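Long-range contacts in UDP-glucose 6-dehydrogenase (Pyrobaculum islandicum, PDB 3VTF), which probably catalyses the NAD(+)-dependent oxidation of UDP-alpha-D-glucose to UDP-alpha-D-glucuronate, consuming two NAD(+) for each sugar nucleotide: residues K287-F295 / A304-V312; E414-D425 / K430-V441. One frame throughout, in Å; residues are numbered along the deposited sequence.

Contact 1 of 2, residues K287-F295 / A304-V312; sequences KDTLAFIRF and AISKAVLRV
Ile-293 and Ser-306, with CA atoms 6.3 Å apart, mark the nearest backbone approach of two helices that run roughly antiparallel, at 148° between their directions and 9.4 Å between segment axes. They form a helical hairpin in the central domain of the UDP-glucose/GDP-mannose dehydrogenase family. No hydrogen bond crosses between the segments; the contact is side-chain packing. Ile-293 occupies its middle. CG1 lies against Ser-306 CB, CD1 reaches the carbonyl Ser-306 O at 3.6 Å and also touches Leu-310 CD1, and CG2, anti to the backbone N, meets CG of Lys-307, whose chain crosses it at about a right angle. That lysine then bends at chi3 and carries its amine off to Glu-302. Toward the start of segment 287-295, Thr-289 and Leu-310 meet tip to tip, CG2 to CG at 3.7 Å. The threonine can offer this methyl because chi1 (-62°) sets OG1 back beside its own backbone N, where it bonds to Phe-285 O. Leu-310 also spreads CD1 over CA and CB of Leu-290, the two side chains crossing nearly perpendicularly. Helix 287-295 also runs beside the substrate site: Asp-288, paired with Lys-287, bonds through OD2 to Asn-232, a UDP-glucose-binding residue, and Lys-287 is a predicted NAD(+) contact. The second subunit also reaches the hairpin: its Glu-244 bonds to Ser-306 OG. The same OG lies in the plane of the Phe-292 ring, at its edge, 3.6 Å from CD2.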
# COMPACT_ATOMS: atom_id res chain seq x y z
N LYS A 287 -16.96 -3.08 6.63
CA LYS A 287 -17.23 -3.95 7.80
C LYS A 287 -16.02 -4.86 8.08
O LYS A 287 -15.72 -5.20 9.26
CB LYS A 287 -18.56 -4.67 7.64
CG LYS A 287 -18.70 -5.74 6.51
CD LYS A 287 -18.26 -7.15 6.93
CE LYS A 287 -18.58 -8.17 5.83
NZ LYS A 287 -17.84 -9.42 6.14
N ASP A 288 -15.26 -5.26 7.01
CA ASP A 288 -14.03 -6.09 7.32
C ASP A 288 -13.00 -5.27 8.01
O ASP A 288 -12.25 -5.77 8.80
CB ASP A 288 -13.39 -6.72 6.04
CG ASP A 288 -14.35 -7.76 5.40
OD1 ASP A 288 -15.17 -8.33 6.14
OD2 ASP A 288 -14.27 -8.05 4.17
N THR A 289 -12.88 -4.00 7.63
CA THR A 289 -11.88 -3.17 8.28
C THR A 289 -12.24 -2.97 9.79
O THR A 289 -11.37 -3.02 10.65
CB THR A 289 -11.75 -1.75 7.58
OG1 THR A 289 -11.30 -1.99 6.20
CG2 THR A 289 -10.65 -0.89 8.24
N LEU A 290 -13.51 -2.68 10.02
CA LEU A 290 -14.01 -2.52 11.40
C LEU A 290 -13.83 -3.87 12.16
O LEU A 290 -13.36 -3.89 13.26
CB LEU A 290 -15.51 -2.16 11.33
CG LEU A 290 -16.16 -1.90 12.74
CD1 LEU A 290 -15.30 -0.90 13.47
CD2 LEU A 290 -17.60 -1.35 12.51
N ALA A 291 -14.20 -4.99 11.54
CA ALA A 291 -13.96 -6.33 12.21
C ALA A 291 -12.51 -6.54 12.55
O ALA A 291 -12.14 -7.13 13.60
CB ALA A 291 -14.57 -7.51 11.37
N PHE A 292 -11.62 -6.12 11.63
CA PHE A 292 -10.18 -6.31 11.88
C PHE A 292 -9.71 -5.49 13.04
O PHE A 292 -8.94 -5.96 13.92
CB PHE A 292 -9.39 -5.91 10.58
CG PHE A 292 -7.97 -6.29 10.59
CD1 PHE A 292 -7.58 -7.65 10.69
CD2 PHE A 292 -6.96 -5.33 10.38
CE1 PHE A 292 -6.22 -8.03 10.64
CE2 PHE A 292 -5.60 -5.69 10.37
CZ PHE A 292 -5.23 -7.06 10.48
N ILE A 293 -10.21 -4.25 13.11
CA ILE A 293 -9.84 -3.39 14.23
C ILE A 293 -10.33 -4.04 15.57
O ILE A 293 -9.59 -4.08 16.54
CB ILE A 293 -10.53 -2.00 14.05
CG1 ILE A 293 -9.82 -1.21 12.92
CG2 ILE A 293 -10.37 -1.13 15.32
CD1 ILE A 293 -10.70 -0.02 12.37
N ARG A 294 -11.61 -4.43 15.58
CA ARG A 294 -12.27 -4.99 16.81
C ARG A 294 -11.58 -6.30 17.22
O ARG A 294 -11.37 -6.55 18.40
CB ARG A 294 -13.71 -5.26 16.57
CG ARG A 294 -14.54 -3.95 16.41
CD ARG A 294 -14.53 -3.13 17.73
NE ARG A 294 -15.37 -1.94 17.50
CZ ARG A 294 -14.90 -0.71 17.43
NH1 ARG A 294 -13.62 -0.46 17.61
NH2 ARG A 294 -15.75 0.28 17.18
N PHE A 295 -11.21 -7.11 16.24
CA PHE A 295 -10.50 -8.36 16.53
C PHE A 295 -9.14 -8.06 17.15
O PHE A 295 -8.77 -8.65 18.18
CB PHE A 295 -10.32 -9.20 15.20
CG PHE A 295 -9.63 -10.53 15.42
CD1 PHE A 295 -10.22 -11.51 16.22
CD2 PHE A 295 -8.38 -10.76 14.91
CE1 PHE A 295 -9.61 -12.77 16.42
CE2 PHE A 295 -7.74 -11.97 15.12
CZ PHE A 295 -8.35 -13.00 15.87
N ALA A 304 -3.63 1.05 15.08
CA ALA A 304 -3.64 2.52 14.80
C ALA A 304 -3.80 2.81 13.29
O ALA A 304 -4.53 3.73 12.89
CB ALA A 304 -2.27 3.12 15.27
N ILE A 305 -3.12 2.03 12.44
CA ILE A 305 -3.29 2.32 10.97
C ILE A 305 -4.65 1.97 10.50
O ILE A 305 -5.32 2.76 9.80
CB ILE A 305 -2.19 1.56 10.16
CG1 ILE A 305 -0.80 2.08 10.63
CG2 ILE A 305 -2.36 1.82 8.65
CD1 ILE A 305 0.42 1.26 10.03
N SER A 306 -5.12 0.76 10.85
CA SER A 306 -6.44 0.36 10.41
C SER A 306 -7.52 1.33 10.87
O SER A 306 -8.46 1.60 10.13
CB SER A 306 -6.74 -1.11 10.95
OG SER A 306 -5.73 -1.96 10.51
N LYS A 307 -7.41 1.83 12.13
CA LYS A 307 -8.39 2.88 12.59
C LYS A 307 -8.27 4.17 11.74
O LYS A 307 -9.27 4.76 11.37
CB LYS A 307 -8.12 3.22 14.08
CG LYS A 307 -8.60 2.02 15.01
CD LYS A 307 -8.71 2.47 16.51
CE LYS A 307 -7.43 3.11 16.96
NZ LYS A 307 -7.35 3.40 18.44
N ALA A 308 -7.07 4.55 11.40
CA ALA A 308 -6.88 5.77 10.55
C ALA A 308 -7.51 5.60 9.23
O ALA A 308 -8.20 6.57 8.69
CB ALA A 308 -5.40 6.21 10.48
N VAL A 309 -7.42 4.35 8.70
CA VAL A 309 -8.04 4.06 7.41
C VAL A 309 -9.49 4.36 7.44
O VAL A 309 -10.07 4.94 6.48
CB VAL A 309 -7.81 2.54 7.05
CG1 VAL A 309 -8.63 2.18 5.86
CG2 VAL A 309 -6.32 2.37 6.81
N LEU A 310 -10.15 3.90 8.51
CA LEU A 310 -11.60 4.12 8.63
C LEU A 310 -11.94 5.59 8.97
O LEU A 310 -12.97 6.10 8.51
CB LEU A 310 -12.22 3.23 9.74
CG LEU A 310 -12.86 1.90 9.34
CD1 LEU A 310 -13.68 1.28 10.51
CD2 LEU A 310 -13.72 2.00 8.07
N ARG A 311 -11.11 6.25 9.78
CA ARG A 311 -11.37 7.69 10.06
C ARG A 311 -11.42 8.51 8.75
O ARG A 311 -12.32 9.36 8.53
CB ARG A 311 -10.27 8.18 10.94
CG ARG A 311 -10.24 9.67 11.18
CD ARG A 311 -9.02 10.14 12.02
NE ARG A 311 -8.87 11.59 11.87
CZ ARG A 311 -9.34 12.44 12.78
NH1 ARG A 311 -9.94 11.93 13.84
NH2 ARG A 311 -9.22 13.77 12.65
N VAL A 312 -10.44 8.30 7.87
CA VAL A 312 -10.44 9.02 6.57
C VAL A 312 -11.67 8.65 5.79
O VAL A 312 -12.35 9.51 5.27
CB VAL A 312 -9.15 8.67 5.81
CG1 VAL A 312 -9.22 9.16 4.33
CG2 VAL A 312 -7.99 9.31 6.55

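Contact 2 of 2, residues E414-D425 / K430-V441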
# COMPACT_ATOMS: atom_id res chain seq x y z
N GLU A 414 -19.80 10.34 -17.91
CA GLU A 414 -18.71 11.03 -18.57
C GLU A 414 -19.18 11.90 -19.74
O GLU A 414 -18.49 12.80 -20.15
CB GLU A 414 -17.63 10.05 -18.97
CG GLU A 414 -16.62 9.79 -17.87
CD GLU A 414 -15.57 10.87 -17.75
OE1 GLU A 414 -15.77 12.02 -18.25
OE2 GLU A 414 -14.51 10.56 -17.17
N GLY A 415 -20.33 11.57 -20.29
CA GLY A 415 -20.86 12.26 -21.43
C GLY A 415 -21.93 13.29 -21.16
O GLY A 415 -22.57 13.74 -22.08
N LEU A 416 -22.16 13.62 -19.89
CA LEU A 416 -23.23 14.54 -19.59
C LEU A 416 -22.81 16.04 -19.77
O LEU A 416 -21.60 16.35 -19.86
CB LEU A 416 -23.75 14.32 -18.15
CG LEU A 416 -24.34 12.94 -17.76
CD1 LEU A 416 -24.73 12.94 -16.27
CD2 LEU A 416 -25.61 12.74 -18.62
N ASP A 417 -23.79 16.94 -19.68
CA ASP A 417 -23.52 18.36 -19.87
C ASP A 417 -23.59 19.01 -18.51
O ASP A 417 -24.64 19.23 -17.98
CB ASP A 417 -24.55 18.99 -20.83
CG ASP A 417 -24.26 20.46 -21.10
OD1 ASP A 417 -23.29 21.03 -20.52
OD2 ASP A 417 -25.02 21.08 -21.84
N TYR A 418 -22.43 19.29 -17.93
CA TYR A 418 -22.37 19.86 -16.59
C TYR A 418 -22.24 21.38 -16.61
O TYR A 418 -22.00 21.97 -15.58
CB TYR A 418 -21.20 19.28 -15.79
CG TYR A 418 -21.22 17.80 -15.55
CD1 TYR A 418 -21.86 17.26 -14.45
CD2 TYR A 418 -20.58 16.94 -16.42
CE1 TYR A 418 -21.87 15.90 -14.23
CE2 TYR A 418 -20.59 15.58 -16.21
CZ TYR A 418 -21.23 15.07 -15.11
OH TYR A 418 -21.23 13.73 -14.92
N ARG A 419 -22.37 21.99 -17.78
CA ARG A 419 -22.11 23.42 -17.89
C ARG A 419 -23.08 24.24 -17.05
O ARG A 419 -24.26 23.98 -17.04
CB ARG A 419 -22.11 23.85 -19.36
CG ARG A 419 -20.95 23.27 -20.13
CD ARG A 419 -21.02 23.53 -21.62
NE ARG A 419 -22.21 22.98 -22.25
CZ ARG A 419 -22.44 23.05 -23.55
NH1 ARG A 419 -23.53 22.53 -24.07
NH2 ARG A 419 -21.56 23.65 -24.33
N GLY A 420 -22.56 25.22 -16.34
CA GLY A 420 -23.37 26.09 -15.55
C GLY A 420 -23.74 25.50 -14.21
O GLY A 420 -24.44 26.11 -13.44
N LYS A 421 -23.25 24.30 -13.93
CA LYS A 421 -23.68 23.67 -12.67
C LYS A 421 -22.56 23.79 -11.62
O LYS A 421 -21.41 24.06 -11.95
CB LYS A 421 -24.04 22.20 -12.91
CG LYS A 421 -25.27 22.00 -13.83
CD LYS A 421 -26.56 22.55 -13.27
CE LYS A 421 -27.59 22.57 -14.37
NZ LYS A 421 -28.83 23.10 -13.74
N VAL A 422 -22.93 23.59 -10.36
CA VAL A 422 -21.98 23.50 -9.25
C VAL A 422 -21.81 21.99 -8.98
O VAL A 422 -22.78 21.32 -8.69
CB VAL A 422 -22.53 24.19 -8.00
CG1 VAL A 422 -21.51 23.99 -6.84
CG2 VAL A 422 -22.77 25.69 -8.34
N VAL A 423 -20.59 21.46 -9.16
CA VAL A 423 -20.39 20.05 -9.11
C VAL A 423 -19.31 19.81 -8.05
O VAL A 423 -18.21 20.39 -8.13
CB VAL A 423 -19.87 19.51 -10.44
CG1 VAL A 423 -19.50 18.02 -10.38
CG2 VAL A 423 -20.87 19.77 -11.55
N VAL A 424 -19.62 18.89 -7.14
CA VAL A 424 -18.61 18.34 -6.19
C VAL A 424 -18.40 16.93 -6.73
O VAL A 424 -19.34 16.10 -6.73
CB VAL A 424 -19.16 18.34 -4.75
CG1 VAL A 424 -18.27 17.52 -3.84
CG2 VAL A 424 -19.26 19.80 -4.22
N ASP A 425 -17.22 16.69 -7.28
CA ASP A 425 -16.93 15.43 -7.97
C ASP A 425 -16.31 14.43 -6.99
O ASP A 425 -15.15 14.63 -6.46
CB ASP A 425 -15.92 15.71 -9.07
CG ASP A 425 -15.63 14.51 -9.92
OD1 ASP A 425 -16.16 13.42 -9.64
OD2 ASP A 425 -14.84 14.64 -10.89
N LYS A 430 -13.73 13.54 -15.79
CA LYS A 430 -12.95 14.62 -16.46
C LYS A 430 -13.88 15.67 -17.10
O LYS A 430 -13.65 16.89 -16.96
CB LYS A 430 -12.00 14.03 -17.56
CG LYS A 430 -10.90 13.08 -17.06
CD LYS A 430 -9.59 13.29 -17.80
CE LYS A 430 -8.38 12.78 -17.01
NZ LYS A 430 -8.26 11.30 -17.05
N LYS A 431 -14.96 15.20 -17.70
CA LYS A 431 -15.96 16.09 -18.31
C LYS A 431 -16.59 17.10 -17.37
O LYS A 431 -16.92 18.25 -17.81
CB LYS A 431 -17.04 15.35 -19.10
CG LYS A 431 -17.32 16.13 -20.44
CD LYS A 431 -18.56 15.66 -21.12
CE LYS A 431 -19.03 16.54 -22.29
NZ LYS A 431 -20.00 17.44 -21.66
N ALA A 432 -16.70 16.76 -16.08
CA ALA A 432 -17.36 17.62 -15.09
C ALA A 432 -16.63 18.94 -14.83
O ALA A 432 -17.19 19.85 -14.28
CB ALA A 432 -17.62 16.87 -13.79
N ARG A 433 -15.38 19.02 -15.24
CA ARG A 433 -14.56 20.21 -15.09
C ARG A 433 -15.13 21.41 -15.87
O ARG A 433 -14.77 22.54 -15.63
CB ARG A 433 -13.13 19.94 -15.52
CG ARG A 433 -12.32 19.20 -14.50
CD ARG A 433 -10.85 19.51 -14.59
NE ARG A 433 -10.10 18.66 -13.69
CZ ARG A 433 -9.68 19.03 -12.49
NH1 ARG A 433 -9.01 18.18 -11.75
NH2 ARG A 433 -9.92 20.24 -12.04
N GLU A 434 -15.99 21.12 -16.82
CA GLU A 434 -16.69 22.12 -17.60
C GLU A 434 -17.73 22.89 -16.78
O GLU A 434 -18.28 23.87 -17.24
CB GLU A 434 -17.33 21.50 -18.84
CG GLU A 434 -18.70 20.91 -18.61
CD GLU A 434 -19.11 19.93 -19.69
OE1 GLU A 434 -18.32 19.70 -20.60
OE2 GLU A 434 -20.22 19.40 -19.62
N ALA A 435 -18.03 22.39 -15.59
CA ALA A 435 -19.01 22.99 -14.65
C ALA A 435 -18.73 24.44 -14.34
O ALA A 435 -17.58 24.83 -14.45
CB ALA A 435 -19.01 22.20 -13.35
N LYS A 436 -19.71 25.20 -13.88
CA LYS A 436 -19.41 26.60 -13.41
C LYS A 436 -18.46 26.59 -12.21
O LYS A 436 -17.52 27.37 -12.10
CB LYS A 436 -20.70 27.29 -12.98
CG LYS A 436 -20.44 28.74 -12.46
CD LYS A 436 -21.74 29.50 -12.13
CE LYS A 436 -22.46 29.03 -10.88
NZ LYS A 436 -23.64 28.14 -11.12
N ILE A 437 -18.76 25.71 -11.24
CA ILE A 437 -17.84 25.53 -10.08
C ILE A 437 -17.54 23.97 -10.03
O ILE A 437 -18.46 23.18 -10.04
CB ILE A 437 -18.48 26.07 -8.80
CG1 ILE A 437 -18.57 27.64 -8.82
CG2 ILE A 437 -17.63 25.70 -7.59
CD1 ILE A 437 -19.49 28.22 -7.73
N TYR A 438 -16.26 23.59 -10.13
CA TYR A 438 -15.85 22.21 -10.03
C TYR A 438 -15.07 22.07 -8.70
O TYR A 438 -14.00 22.71 -8.56
CB TYR A 438 -14.98 21.87 -11.22
CG TYR A 438 -14.48 20.43 -11.16
CD1 TYR A 438 -15.33 19.35 -11.49
CD2 TYR A 438 -13.18 20.17 -10.71
CE1 TYR A 438 -14.89 18.05 -11.40
CE2 TYR A 438 -12.74 18.84 -10.57
CZ TYR A 438 -13.61 17.80 -10.99
OH TYR A 438 -13.15 16.48 -10.86
N GLU A 439 -15.57 21.26 -7.76
CA GLU A 439 -14.79 20.93 -6.59
C GLU A 439 -14.48 19.40 -6.59
O GLU A 439 -15.36 18.64 -6.37
CB GLU A 439 -15.61 21.25 -5.38
CG GLU A 439 -15.78 22.73 -5.09
CD GLU A 439 -14.55 23.38 -4.49
OE1 GLU A 439 -13.54 22.68 -4.20
OE2 GLU A 439 -14.59 24.64 -4.36
N GLY A 440 -13.23 19.01 -6.75
CA GLY A 440 -12.86 17.60 -6.53
C GLY A 440 -12.91 17.30 -5.03
O GLY A 440 -12.53 18.14 -4.19
N VAL A 441 -13.39 16.13 -4.68
CA VAL A 441 -13.53 15.81 -3.25
C VAL A 441 -12.13 15.65 -2.64
O VAL A 441 -11.96 15.93 -1.46
CB VAL A 441 -14.37 14.52 -2.99
CG1 VAL A 441 -14.48 14.28 -1.50
CG2 VAL A 441 -15.81 14.79 -3.44
O HOH W 1 -19.96 26.09 -16.91
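Lys-431 and Glu-414 meet where the 3-10 segment 430-434 folds over the loop leading to strand 422-425. The lysine CB packs tightly on the carbonyl Glu-414 O, and CG follows the same oxygen at 3.5 Å. CD touches both that carbonyl oxygen and Leu-416 O, and CE continues past the latter. After a bend at chi4 (-94°), NZ bonds to Leu-416 O at 2.6 Å from above the carbonyl plane, and also to Glu-434 OE2 at 2.8 Å on its syn lone pair. The anti lone pair of that OE2 takes the backbone N of Tyr-418, leaving two donors gripping one oxygen. An alanine in place of Lys-431 would remove the amine and is likely to leave Leu-416 O without this donor and the Glu-434 carboxylate without its counter-charge, held from this side by Tyr-418 N alone. Next to this, Ala-432 CB sits over the centre of the Tyr-418 ring in a CH-pi contact, 4.0 Å from its centroid. Beyond the turn at Gly-420 the backbones pair in parallel, with Val-423 N bonding to Ile-437 O and Val-423 O receiving Glu-439 N. Tyr-438 OH approaches Asp-425 OD2 at a doubtfully short 2.5 Å, while OD1 accepts from the backbone N of Arg-427, a residue that binds UDP-glucose. Two parallel strands, joined through the 3-10 segment 430-434, lie at one margin of the Rossmann-like sheet of the UDP-binding domain.

From the N terminus the chain first passes through the NAD-binding domain and the long helix 221-251 before reaching contact 1, which closes the short connection 299-303 between helices 285-298 and 304-328. Contact 2 follows much later and closes over four residues, 426-429, near the C terminus. The two are in series, neither nested nor crossed, with centres about 33 Å apart and nearest atoms about 9 Å apart. Helix 304-328 links them: its start belongs to contact 1, and further along Leu-324 and Arg-327 pack against the last two strands of the C-terminal sheet and Ala-320 against Val-441 just beyond them. The central domain and the UDP-binding domain are thereby tied by one continuous helix.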